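PDB 6EVG: multi-copper Oxidase CueO from Ochrobactrum, which oxidises lignin model compounds and lignosulfonate and, as a laccase-like multicopper oxidase, probably passes the electrons taken from phenolic substrates through copper to dioxygen. Local coordinates for residues A[39-44]-A[86-91]; A[52-57]-A[184-189]; A[99-104]-A[117-122]; A[244-249]-A[254-259]; A[260-265]-A[270-275]. All coordinates share one frame; numbering follows the deposited sequence.

Interaction 1 of 5, residues A[39-44]-A[86-91]; sequences LKVQTG and EGTTLH
L39 and V41 on one side, T88 and L90 on the other, show how a strand and a loop can pack through side chains alone. The apolar contact has two points. CD1 of L39 meets CD1 of L90 at 4.4 Å, methyl to methyl, and CG1 of V41 comes 4.2 Å from CG2 of T88. V41 holds CG1 anti to its backbone N (chi1 -177°), the branch that faces the threonine methyl. The backbones stay well apart, with 8.2 Å between CA of V41 and CA of T88. I59 and F130 each touch both leucines, so the pair sits in the core between the two sheets of the first cupredoxin domain.

The polar interactions run within or away from the segments. OG1 of T88 hydrogen-bonds OE1 of Q141, whose NE2 binds the carbonyl of G87; one amide thus holds two neighbouring loop residues, and the methyl of T88 is left for V41. In the same loop, E86 forms a salt bridge with R140. On the strand, NE2 of Q42 donates to O of K40 at 3.2 Å, reaching it from well above the carbonyl plane, 49° out of it.

The segment 86-91 ends at H91, which opens an HWHG sequence of the kind that, in multicopper oxidases, supplies ligands to the trinuclear copper centre. Because no hydrogen bond crosses between the segments, the chemistry here is dispersion between buried methyl groups, and the loop owes its more directional restraints to Q141, R140 and its other polar partners.

Interaction 2 of 5, residues A[52-57]-A[184-189]; sequences SEAASA and DKVYEP
D184 and V186 bring a loop of the second cupredoxin domain against A54 and A55, on the outermost strand of a sheet in the first. The contact is therefore an interdomain seam, within the three-domain cupredoxin architecture of laccases. The backbone of G183, just before the loop segment, hydrogen-bonds with the backbones of E53 and A55 and draws the two segments together.

D184 comes first along the loop. Its CB leaves in the direction away from the strand, but CG lies beside the backbone N (chi1 -69°), and the carboxylate turns back to put OD1 3.6 Å from CB of A55. That is a van der Waals touch; the polar partner of OD1 is R45, in a salt bridge. R45 also pairs with E53, so one guanidinium joins carboxylates from both domains and probably offsets part of their negative charge.

V186 follows and carries the apolar share. CG1 packs on CB of A54 at 3.8 Å and lies 3.6 Å from O of A55, while CG2 approaches the same carbonyl oxygen at 3.9 Å. The valine thus straddles the carbonyl of A55 with both methyls, and L144 of helix 138-144 gives it a further neighbour.

Y187 turns from the strand toward the third domain. Its OH hydrogen-bonds E494, next in sequence to the copper ligand H495, and its ring meets F198 edge-to-face. The loop then folds back on that same ring, where CD of P189 sits 3.5 Å above the plane, displaced toward the rim.

Interaction 3 of 5, residues A[99-104]-A[117-122]; sequences SILDGG and PEVKIQ. With EDO (1,2-ethanediol), chain C.
L101 makes the first shell of this contact, with its CD1 methyl 3.5 Å from O of E118 and 4.2 Å from CG2 of V119. Its CD2 looks to CB of P117 at 4.4 Å, so the forked end of the leucine lies across the start of strand 118-120. The leucine CG sits beside its backbone N (chi1 -53°), which brings the fork round to the strand. The carbonyl of L101 rests near the proline ring and also accepts NE1 of W92.

D102, next in the chain, lies one step out from the leucine contact. OD1 takes W92 N and G103 N, the latter at 2.9 Å and from above the carboxylate plane. OD2 accepts ND1 of H91 and the O1 hydroxyl of a bound ethanediol at 2.7 Å. The diol, probably from the crystallisation liquor, also donates through O2 to O of G103, at 2.8 Å, and is hydrogen-bonded to H439.

Each carboxylate oxygen serves two donors. If D102 were replaced by an alanine, ND1 of H91 would lose this acceptor and the imidazole is likely to gain freedom to turn. D102 is placed to orient H91, whose counterpart in related oxidases binds the trinuclear copper centre.

Interaction 4 of 5, residues A[244-249]-A[254-259]; sequences LVVASD and GNPEPV
V245 and E257 exchange two backbone hydrogen bonds, the mark of an antiparallel hydrogen-bonded pair. V245 N donates to O of E257 at 2.9 Å, nearly straight (163°) although it comes 44° out of the carbonyl plane. The return bond, E257 N to V245 O at 3.2 Å, lies in the carbonyl plane on a lone pair. The same V245 oxygen receives a CA-H...O contact from P256 CA, also at 3.2 Å. The side chain of E257 reaches beyond the pair to H456, through OE1.

Packing surrounds this ladder on both faces. L244, with an extended chi1 of 179°, sends CD1 over the backbone of the partner strand, 3.6 Å from C of E257 and 3.7 Å from CB of P256. V246 adds CG1 to the same proline CB at 4.0 Å. On the other face, CG2 of V245 meets CG2 of V259, also at 4.0 Å.

The register puts both bonds at E257; P258, lacking an N-H, suits its non-hydrogen-bonded position. On its other side 243-248 carries a classic beta bulge, V246 and A247 both facing E271. The two strands form a beta hairpin, 251-259 being the edge strand of the second cupredoxin domain's larger sheet.

Interaction 5 of 5, residues A[260-265]-A[270-275]; sequences ERLTIS and YEVLVD
The ring of Y270 lies between L262 and S248. Over one face stands CD1 of L262, 4.1 Å from the ring centroid and only 7° off the normal, a nearly centred CH-pi contact. From the other side of the ring plane, OG of S248 comes within 3.3 Å of CE1. Two further neighbours approach obliquely: O of T263 lies 3.6 Å from CE2, and CG1 of I264 packs 3.8 Å from CD2 as the two side chains slide past each other.

L262 serves the contact with both methyls. A chi1 of 174° extends its side chain away from its own N and carries the fork to the facing strand; while CD1 covers the ring, CD2 drops between CB of Y270 and CG1 of V272, 3.9 Å from each. H456 also touches this leucine.

The phenol end is polar. A water donates to O of T263 at 2.8 Å and accepts from OH of Y270 over a longer 3.3 Å, and E268 forms a weak hydrogen bond with the same hydroxyl. OG1 of T263 has its own partner in H234.

With an alanine in place of Y270, the methyl of L262 would probably face a gap and the water would lose its phenolic donor.

Strands 262-264 and 270-275 belong to different sheets of the second cupredoxin domain, their axes 9.9 Å apart, and no direct hydrogen bond joins the segments. The chemistry implies a sandwich interface held by apolar packing on the tyrosine, with one water linking the two sheets at its polar end.

Interactions 1 and 2 meet on the first domain, with G44 N 2.9 Å from S56 O, and from there interaction 2 reaches the second. Interaction 3 joins interaction 1 through T89 CG2, 3.2 Å from G104 O, and by a hydrogen bond between H91 and D102, near the histidines that in the family hold the trinuclear coppers. Y187 extends interaction 2 toward the copper bound by H434, C490 and H495. Interactions 4 and 5, in the second domain, have centres about 8 Å apart; L244 O lies 2.8 Å from L273 N where strands 243-248 and 269-275 pair, while 262-264 belongs to the facing sheet. The centres of interactions 1 and 4 are about 33 Å apart.

Interaction 1 of 5, residues A[39-44]-A[86-91]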
# COMPACT_ATOMS: atom_id res chain seq x y z
N LEU A 39 -7.51 10.51 14.61
CA LEU A 39 -7.99 9.54 13.60
C LEU A 39 -9.03 8.65 14.25
O LEU A 39 -8.73 7.86 15.11
CB LEU A 39 -6.83 8.67 13.13
CG LEU A 39 -5.64 9.43 12.52
CD1 LEU A 39 -4.45 8.47 12.35
CD2 LEU A 39 -6.02 10.04 11.17
N LYS A 40 -10.29 8.74 13.82
CA LYS A 40 -11.39 8.00 14.41
C LYS A 40 -11.89 6.98 13.40
O LYS A 40 -12.42 7.34 12.34
CB LYS A 40 -12.51 8.93 14.85
CG LYS A 40 -13.67 8.15 15.52
CD LYS A 40 -14.82 9.03 15.92
CE LYS A 40 -16.01 8.23 16.43
NZ LYS A 40 -17.02 9.22 16.91
N VAL A 41 -11.75 5.71 13.74
CA VAL A 41 -12.21 4.60 12.89
C VAL A 41 -13.70 4.40 13.17
O VAL A 41 -14.11 4.31 14.35
CB VAL A 41 -11.38 3.33 13.16
CG1 VAL A 41 -11.83 2.25 12.22
CG2 VAL A 41 -9.88 3.63 13.04
N GLN A 42 -14.51 4.28 12.13
CA GLN A 42 -15.94 4.28 12.28
C GLN A 42 -16.63 3.58 11.13
O GLN A 42 -16.14 3.60 10.01
CB GLN A 42 -16.46 5.72 12.39
CG GLN A 42 -16.09 6.56 11.16
CD GLN A 42 -16.26 8.05 11.41
OE1 GLN A 42 -17.27 8.63 11.01
NE2 GLN A 42 -15.27 8.70 12.01
N THR A 43 -17.79 3.00 11.41
CA THR A 43 -18.65 2.48 10.34
C THR A 43 -19.52 3.57 9.77
O THR A 43 -19.74 4.62 10.39
CB THR A 43 -19.48 1.27 10.79
OG1 THR A 43 -20.35 1.73 11.82
CG2 THR A 43 -18.63 0.10 11.25
N GLY A 44 -20.07 3.30 8.59
CA GLY A 44 -21.03 4.24 8.00
C GLY A 44 -21.60 3.63 6.72
O GLY A 44 -21.63 2.41 6.58
N GLU A 86 -16.22 -3.48 17.36
CA GLU A 86 -15.28 -4.57 17.31
C GLU A 86 -13.86 -3.98 17.34
O GLU A 86 -13.67 -2.83 16.97
CB GLU A 86 -15.45 -5.47 16.08
CG GLU A 86 -15.28 -4.72 14.75
CD GLU A 86 -15.20 -5.58 13.52
OE1 GLU A 86 -14.68 -6.73 13.59
OE2 GLU A 86 -15.59 -5.10 12.43
N GLY A 87 -12.90 -4.82 17.73
CA GLY A 87 -11.52 -4.37 17.79
C GLY A 87 -10.96 -3.98 16.42
O GLY A 87 -11.35 -4.56 15.40
N THR A 88 -10.01 -3.06 16.44
CA THR A 88 -9.32 -2.69 15.19
C THR A 88 -7.89 -2.29 15.54
O THR A 88 -7.51 -2.18 16.70
CB THR A 88 -10.10 -1.59 14.46
OG1 THR A 88 -9.62 -1.48 13.11
CG2 THR A 88 -9.92 -0.22 15.08
N THR A 89 -7.10 -2.00 14.48
CA THR A 89 -5.76 -1.51 14.64
C THR A 89 -5.43 -0.61 13.45
O THR A 89 -6.18 -0.65 12.47
CB THR A 89 -4.69 -2.69 14.63
OG1 THR A 89 -4.80 -3.43 13.38
CG2 THR A 89 -4.80 -3.64 15.76
N LEU A 90 -4.34 0.11 13.54
CA LEU A 90 -3.74 0.72 12.33
C LEU A 90 -2.26 0.35 12.31
O LEU A 90 -1.54 0.57 13.29
CB LEU A 90 -3.91 2.23 12.27
CG LEU A 90 -5.35 2.70 12.12
CD1 LEU A 90 -5.45 4.20 12.23
CD2 LEU A 90 -5.98 2.26 10.80
N HIS A 91 -1.81 -0.19 11.17
CA HIS A 91 -0.40 -0.38 10.85
C HIS A 91 0.08 0.82 10.03
O HIS A 91 -0.56 1.18 9.04
CB HIS A 91 -0.23 -1.70 10.04
CG HIS A 91 1.05 -1.87 9.31
ND1 HIS A 91 2.29 -1.67 9.84
CD2 HIS A 91 1.27 -2.32 8.03
CE1 HIS A 91 3.21 -1.93 8.90
NE2 HIS A 91 2.61 -2.34 7.80

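Interaction 2 of 5, residues A[52-57]-A[184-189]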
# COMPACT_ATOMS: atom_id res chain seq x y z
N SER A 52 -26.61 5.17 -5.46
CA SER A 52 -26.53 3.99 -4.64
C SER A 52 -25.61 4.27 -3.45
O SER A 52 -24.88 5.24 -3.41
CB SER A 52 -25.97 2.83 -5.41
OG SER A 52 -24.79 3.13 -6.06
N GLU A 53 -25.69 3.36 -2.48
CA GLU A 53 -24.86 3.44 -1.29
C GLU A 53 -24.69 2.02 -0.72
O GLU A 53 -25.58 1.17 -0.91
CB GLU A 53 -25.70 4.32 -0.41
CG GLU A 53 -25.11 4.76 0.80
CD GLU A 53 -26.16 5.52 1.66
OE1 GLU A 53 -27.02 4.93 2.37
OE2 GLU A 53 -26.16 6.74 1.55
N ALA A 54 -23.59 1.80 0.00
CA ALA A 54 -23.31 0.50 0.59
C ALA A 54 -22.75 0.68 2.00
O ALA A 54 -22.15 1.71 2.33
CB ALA A 54 -22.35 -0.32 -0.23
N ALA A 55 -22.89 -0.37 2.81
CA ALA A 55 -22.23 -0.37 4.13
C ALA A 55 -20.73 -0.22 3.97
O ALA A 55 -20.14 -0.78 3.04
CB ALA A 55 -22.51 -1.70 4.81
N SER A 56 -20.11 0.50 4.90
CA SER A 56 -18.72 0.86 4.78
C SER A 56 -18.10 1.12 6.14
O SER A 56 -18.79 1.10 7.19
CB SER A 56 -18.58 2.07 3.85
OG SER A 56 -19.16 3.20 4.41
N ALA A 57 -16.80 1.43 6.15
CA ALA A 57 -16.11 1.95 7.32
C ALA A 57 -14.95 2.77 6.84
O ALA A 57 -14.41 2.52 5.77
CB ALA A 57 -15.65 0.83 8.25
N ASP A 184 -25.76 -4.02 2.00
CA ASP A 184 -25.02 -4.26 3.20
C ASP A 184 -24.07 -5.45 3.21
O ASP A 184 -23.19 -5.53 4.06
CB ASP A 184 -25.98 -4.35 4.40
CG ASP A 184 -26.62 -3.00 4.72
OD1 ASP A 184 -26.06 -1.96 4.33
OD2 ASP A 184 -27.66 -2.96 5.43
N LYS A 185 -24.24 -6.33 2.25
CA LYS A 185 -23.38 -7.54 2.18
C LYS A 185 -22.29 -7.24 1.18
O LYS A 185 -22.46 -7.50 -0.01
CB LYS A 185 -24.21 -8.77 1.80
CG LYS A 185 -25.24 -9.14 2.82
CD LYS A 185 -25.94 -10.40 2.36
CE LYS A 185 -26.89 -10.95 3.38
NZ LYS A 185 -27.51 -12.16 2.73
N VAL A 186 -21.22 -6.59 1.65
CA VAL A 186 -20.21 -6.04 0.75
C VAL A 186 -18.98 -6.94 0.60
O VAL A 186 -18.32 -6.90 -0.45
CB VAL A 186 -19.80 -4.62 1.12
CG1 VAL A 186 -20.99 -3.68 1.02
CG2 VAL A 186 -19.17 -4.53 2.50
N TYR A 187 -18.64 -7.72 1.63
CA TYR A 187 -17.45 -8.58 1.62
C TYR A 187 -17.83 -9.97 2.06
O TYR A 187 -17.96 -10.23 3.24
CB TYR A 187 -16.32 -8.02 2.49
CG TYR A 187 -15.07 -8.89 2.48
CD1 TYR A 187 -14.27 -8.99 1.36
CD2 TYR A 187 -14.73 -9.70 3.56
CE1 TYR A 187 -13.18 -9.85 1.31
CE2 TYR A 187 -13.68 -10.54 3.54
CZ TYR A 187 -12.89 -10.65 2.41
OH TYR A 187 -11.86 -11.56 2.38
N GLU A 188 -18.13 -10.83 1.08
CA GLU A 188 -18.64 -12.15 1.32
C GLU A 188 -17.81 -13.15 0.51
O GLU A 188 -18.27 -13.72 -0.53
CB GLU A 188 -20.12 -12.24 0.92
CG GLU A 188 -20.98 -11.25 1.65
CD GLU A 188 -21.14 -11.54 3.11
OE1 GLU A 188 -21.17 -12.72 3.47
OE2 GLU A 188 -21.29 -10.54 3.91
N PRO A 189 -16.56 -13.39 0.91
CA PRO A 189 -15.70 -14.23 0.08
C PRO A 189 -16.13 -15.70 0.12
O PRO A 189 -16.52 -16.21 1.14
CB PRO A 189 -14.34 -14.09 0.75
CG PRO A 189 -14.66 -13.77 2.19
CD PRO A 189 -15.85 -12.89 2.08

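Interaction 3 of 5, residues A[99-104]-A[117-122]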
# COMPACT_ATOMS: atom_id res chain seq x y z
N SER A 99 8.52 -1.36 16.96
CA SER A 99 7.26 -2.10 16.91
C SER A 99 6.29 -1.72 18.02
O SER A 99 5.09 -1.86 17.81
CB SER A 99 7.50 -3.60 16.93
OG SER A 99 7.98 -4.00 18.23
N ILE A 100 6.77 -1.21 19.13
CA ILE A 100 5.85 -0.79 20.21
C ILE A 100 4.98 0.39 19.81
O ILE A 100 4.03 0.69 20.53
CB ILE A 100 6.65 -0.44 21.49
CG1 ILE A 100 7.65 0.68 21.31
CG2 ILE A 100 7.18 -1.74 22.12
CD1 ILE A 100 8.13 1.30 22.64
N LEU A 101 5.28 1.10 18.71
CA LEU A 101 4.47 2.23 18.23
C LEU A 101 3.58 1.86 17.04
O LEU A 101 2.90 2.76 16.51
CB LEU A 101 5.34 3.41 17.87
CG LEU A 101 6.30 3.86 18.94
CD1 LEU A 101 7.11 5.07 18.52
CD2 LEU A 101 5.64 4.15 20.24
N ASP A 102 3.59 0.58 16.64
CA ASP A 102 2.82 0.14 15.48
C ASP A 102 1.70 -0.77 15.88
O ASP A 102 1.73 -1.35 16.97
CB ASP A 102 3.78 -0.56 14.50
CG ASP A 102 3.30 -0.57 13.03
OD1 ASP A 102 2.26 0.03 12.76
OD2 ASP A 102 4.00 -1.21 12.22
N GLY A 103 0.68 -0.88 15.04
CA GLY A 103 -0.51 -1.66 15.34
C GLY A 103 -0.54 -3.01 14.64
O GLY A 103 -0.11 -3.14 13.48
N GLY A 104 -1.12 -3.98 15.30
CA GLY A 104 -1.28 -5.31 14.77
C GLY A 104 -2.00 -6.20 15.74
O GLY A 104 -2.52 -5.74 16.74
N PRO A 117 -0.08 6.44 20.30
CA PRO A 117 1.37 6.38 20.19
C PRO A 117 1.98 7.74 19.79
O PRO A 117 1.40 8.47 18.96
CB PRO A 117 1.61 5.34 19.10
CG PRO A 117 0.36 5.40 18.28
CD PRO A 117 -0.76 5.62 19.26
N GLU A 118 3.13 8.04 20.36
CA GLU A 118 3.86 9.25 20.08
C GLU A 118 5.10 8.92 19.27
O GLU A 118 5.96 8.17 19.72
CB GLU A 118 4.26 9.92 21.39
CG GLU A 118 3.04 10.30 22.23
CD GLU A 118 3.36 10.86 23.59
OE1 GLU A 118 4.54 11.10 23.92
OE2 GLU A 118 2.35 11.14 24.31
N VAL A 119 5.17 9.46 18.07
CA VAL A 119 6.22 9.12 17.08
C VAL A 119 7.10 10.30 16.80
O VAL A 119 6.62 11.39 16.55
CB VAL A 119 5.58 8.60 15.76
CG1 VAL A 119 6.63 8.40 14.71
CG2 VAL A 119 4.70 7.39 16.03
N LYS A 120 8.39 10.04 16.74
CA LYS A 120 9.38 11.02 16.34
C LYS A 120 9.86 10.62 14.96
O LYS A 120 10.53 9.58 14.79
CB LYS A 120 10.51 11.04 17.36
CG LYS A 120 11.50 12.16 17.10
CD LYS A 120 12.70 12.17 18.06
CE LYS A 120 12.37 12.57 19.43
NZ LYS A 120 13.58 12.63 20.29
N ILE A 121 9.51 11.40 13.96
CA ILE A 121 9.76 11.05 12.54
C ILE A 121 11.22 11.30 12.16
O ILE A 121 11.72 12.40 12.36
CB ILE A 121 8.83 11.87 11.65
CG1 ILE A 121 7.34 11.69 12.01
CG2 ILE A 121 9.10 11.55 10.20
CD1 ILE A 121 6.76 10.34 11.81
N GLN A 122 11.86 10.25 11.61
CA GLN A 122 13.22 10.44 11.05
C GLN A 122 13.40 9.37 9.99
O GLN A 122 13.71 8.22 10.27
CB GLN A 122 14.30 10.38 12.12
CG GLN A 122 15.66 10.70 11.55
CD GLN A 122 16.81 10.65 12.51
OE1 GLN A 122 16.70 11.01 13.69
NE2 GLN A 122 17.98 10.21 12.01
C1 EDO C . 3.50 -4.33 13.67
O1 EDO C . 4.08 -3.94 12.42
C2 EDO C . 2.50 -5.41 13.62
O2 EDO C . 1.53 -5.18 12.59

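Interaction 4 of 5, residues A[244-249]-A[254-259]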
# COMPACT_ATOMS: atom_id res chain seq x y z
N LEU A 244 6.47 9.27 -15.54
CA LEU A 244 7.83 9.39 -15.07
C LEU A 244 7.86 8.98 -13.58
O LEU A 244 7.38 9.72 -12.73
CB LEU A 244 8.38 10.80 -15.25
CG LEU A 244 9.82 11.00 -14.73
CD1 LEU A 244 10.81 10.18 -15.55
CD2 LEU A 244 10.16 12.45 -14.79
N VAL A 245 8.39 7.79 -13.30
CA VAL A 245 8.37 7.31 -11.91
C VAL A 245 9.50 7.95 -11.15
O VAL A 245 10.68 7.80 -11.51
CB VAL A 245 8.47 5.78 -11.85
CG1 VAL A 245 8.33 5.38 -10.37
CG2 VAL A 245 7.43 5.09 -12.68
N VAL A 246 9.16 8.70 -10.09
CA VAL A 246 10.14 9.38 -9.28
C VAL A 246 10.33 8.74 -7.89
O VAL A 246 11.34 9.07 -7.25
CB VAL A 246 9.83 10.88 -9.11
CG1 VAL A 246 9.89 11.58 -10.47
CG2 VAL A 246 8.51 11.17 -8.41
N ALA A 247 9.42 7.89 -7.46
CA ALA A 247 9.54 7.30 -6.11
C ALA A 247 8.68 6.07 -6.06
O ALA A 247 7.69 5.92 -6.74
CB ALA A 247 9.05 8.28 -5.05
N SER A 248 9.09 5.17 -5.12
CA SER A 248 8.20 4.08 -4.68
C SER A 248 8.09 4.14 -3.14
O SER A 248 8.28 5.22 -2.57
CB SER A 248 8.63 2.72 -5.23
OG SER A 248 7.64 1.71 -4.98
N ASP A 249 7.77 3.02 -2.52
CA ASP A 249 7.33 2.97 -1.11
C ASP A 249 8.25 3.77 -0.20
O ASP A 249 7.79 4.46 0.73
CB ASP A 249 7.37 1.50 -0.64
CG ASP A 249 6.79 0.50 -1.57
OD1 ASP A 249 5.86 0.79 -2.35
OD2 ASP A 249 7.33 -0.67 -1.53
N GLY A 254 17.14 7.83 -7.65
CA GLY A 254 18.11 8.79 -8.15
C GLY A 254 17.94 9.17 -9.61
O GLY A 254 18.12 10.33 -9.95
N ASN A 255 17.54 8.19 -10.42
CA ASN A 255 17.36 8.38 -11.88
C ASN A 255 15.94 8.02 -12.28
O ASN A 255 15.68 6.92 -12.70
CB ASN A 255 18.41 7.54 -12.61
CG ASN A 255 19.84 7.79 -12.07
OD1 ASN A 255 20.26 8.92 -11.92
ND2 ASN A 255 20.55 6.75 -11.77
N PRO A 256 15.01 8.99 -12.12
CA PRO A 256 13.60 8.75 -12.50
C PRO A 256 13.50 8.10 -13.88
O PRO A 256 14.23 8.46 -14.85
CB PRO A 256 12.99 10.14 -12.51
CG PRO A 256 13.74 10.87 -11.42
CD PRO A 256 15.19 10.30 -11.49
N GLU A 257 12.53 7.19 -14.02
CA GLU A 257 12.38 6.39 -15.20
C GLU A 257 11.01 6.55 -15.81
O GLU A 257 10.04 6.31 -15.14
CB GLU A 257 12.55 4.89 -14.80
CG GLU A 257 12.47 3.96 -16.04
CD GLU A 257 12.37 2.47 -15.76
OE1 GLU A 257 12.14 2.04 -14.62
OE2 GLU A 257 12.46 1.71 -16.75
N PRO A 258 10.90 6.89 -17.13
CA PRO A 258 9.60 6.86 -17.78
C PRO A 258 9.16 5.46 -18.09
O PRO A 258 9.96 4.66 -18.63
CB PRO A 258 9.80 7.70 -19.04
CG PRO A 258 11.25 7.53 -19.33
CD PRO A 258 11.99 7.28 -18.05
N VAL A 259 7.93 5.16 -17.78
CA VAL A 259 7.33 3.90 -18.17
C VAL A 259 6.04 4.18 -18.93
O VAL A 259 5.39 5.19 -18.72
CB VAL A 259 7.10 2.95 -17.03
CG1 VAL A 259 8.38 2.64 -16.26
CG2 VAL A 259 6.08 3.45 -16.11

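Interaction 5 of 5, residues A[260-265]-A[270-275]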
# COMPACT_ATOMS: atom_id res chain seq x y z
N GLU A 260 5.71 3.28 -19.86
CA GLU A 260 4.43 3.40 -20.58
C GLU A 260 3.29 2.71 -19.88
O GLU A 260 2.12 3.05 -20.15
CB GLU A 260 4.59 2.92 -22.01
CG GLU A 260 5.65 3.66 -22.81
CD GLU A 260 5.68 3.15 -24.24
OE1 GLU A 260 6.38 2.12 -24.49
OE2 GLU A 260 4.97 3.74 -25.05
N ARG A 261 3.59 1.73 -19.02
CA ARG A 261 2.55 1.03 -18.25
C ARG A 261 3.23 0.63 -16.94
O ARG A 261 4.40 0.30 -16.94
CB ARG A 261 1.97 -0.17 -18.99
CG ARG A 261 0.76 -0.76 -18.25
CD ARG A 261 0.16 -1.89 -18.94
NE ARG A 261 -0.49 -1.55 -20.21
CZ ARG A 261 -1.81 -1.45 -20.39
NH1 ARG A 261 -2.64 -1.39 -19.35
NH2 ARG A 261 -2.31 -1.38 -21.61
N LEU A 262 2.53 0.80 -15.83
CA LEU A 262 3.09 0.63 -14.48
C LEU A 262 2.28 -0.39 -13.68
O LEU A 262 1.09 -0.25 -13.52
CB LEU A 262 3.06 1.98 -13.78
CG LEU A 262 3.47 1.96 -12.28
CD1 LEU A 262 4.94 1.57 -12.12
CD2 LEU A 262 3.26 3.36 -11.72
N THR A 263 2.96 -1.45 -13.21
CA THR A 263 2.29 -2.44 -12.35
C THR A 263 2.34 -1.99 -10.90
O THR A 263 3.44 -1.61 -10.42
CB THR A 263 2.90 -3.83 -12.51
OG1 THR A 263 2.65 -4.28 -13.86
CG2 THR A 263 2.37 -4.83 -11.52
N ILE A 264 1.23 -2.06 -10.20
CA ILE A 264 1.14 -1.74 -8.78
C ILE A 264 0.33 -2.82 -8.11
O ILE A 264 -0.85 -3.02 -8.42
CB ILE A 264 0.54 -0.34 -8.53
CG1 ILE A 264 1.06 0.73 -9.47
CG2 ILE A 264 0.74 0.07 -7.08
CD1 ILE A 264 0.42 2.01 -9.43
N SER A 265 0.96 -3.53 -7.15
CA SER A 265 0.28 -4.58 -6.40
C SER A 265 -0.20 -4.04 -5.05
O SER A 265 0.26 -2.95 -4.63
CB SER A 265 1.21 -5.81 -6.25
OG SER A 265 2.31 -5.58 -5.41
N TYR A 270 3.61 4.20 -5.86
CA TYR A 270 4.53 4.84 -6.80
C TYR A 270 4.08 6.30 -6.97
O TYR A 270 2.88 6.58 -7.13
CB TYR A 270 4.52 4.17 -8.17
CG TYR A 270 5.15 2.79 -8.15
CD1 TYR A 270 6.52 2.64 -8.28
CD2 TYR A 270 4.40 1.66 -7.94
CE1 TYR A 270 7.10 1.37 -8.25
CE2 TYR A 270 4.97 0.39 -7.91
CZ TYR A 270 6.32 0.28 -8.06
OH TYR A 270 6.94 -0.98 -7.98
N GLU A 271 5.07 7.20 -6.98
CA GLU A 271 4.80 8.61 -7.34
C GLU A 271 5.30 8.81 -8.77
O GLU A 271 6.46 8.45 -9.08
CB GLU A 271 5.50 9.56 -6.40
CG GLU A 271 5.16 9.38 -4.92
CD GLU A 271 5.77 10.42 -4.03
OE1 GLU A 271 5.72 11.60 -4.36
OE2 GLU A 271 6.35 10.04 -3.01
N VAL A 272 4.42 9.34 -9.62
CA VAL A 272 4.74 9.53 -11.03
C VAL A 272 4.43 10.95 -11.43
O VAL A 272 3.56 11.63 -10.89
CB VAL A 272 3.96 8.55 -11.89
CG1 VAL A 272 4.27 7.11 -11.50
CG2 VAL A 272 2.49 8.83 -11.97
N LEU A 273 5.20 11.43 -12.41
CA LEU A 273 4.91 12.73 -13.04
C LEU A 273 4.38 12.48 -14.43
O LEU A 273 4.96 11.73 -15.20
CB LEU A 273 6.17 13.59 -13.10
CG LEU A 273 6.91 13.86 -11.82
CD1 LEU A 273 8.05 14.82 -11.98
CD2 LEU A 273 6.10 14.26 -10.68
N VAL A 274 3.31 13.22 -14.76
CA VAL A 274 2.67 13.15 -16.06
C VAL A 274 2.59 14.58 -16.60
O VAL A 274 2.21 15.49 -15.90
CB VAL A 274 1.27 12.50 -15.98
CG1 VAL A 274 0.56 12.54 -17.34
CG2 VAL A 274 1.36 11.09 -15.44
N ASP A 275 2.98 14.75 -17.88
CA ASP A 275 2.94 16.06 -18.52
C ASP A 275 1.60 16.27 -19.19
O ASP A 275 1.29 15.60 -20.18
CB ASP A 275 4.09 16.18 -19.52
CG ASP A 275 4.27 17.60 -20.04
OD1 ASP A 275 3.49 18.48 -19.75
OD2 ASP A 275 5.31 17.78 -20.71
O HOH W 1 5.04 -3.42 -9.02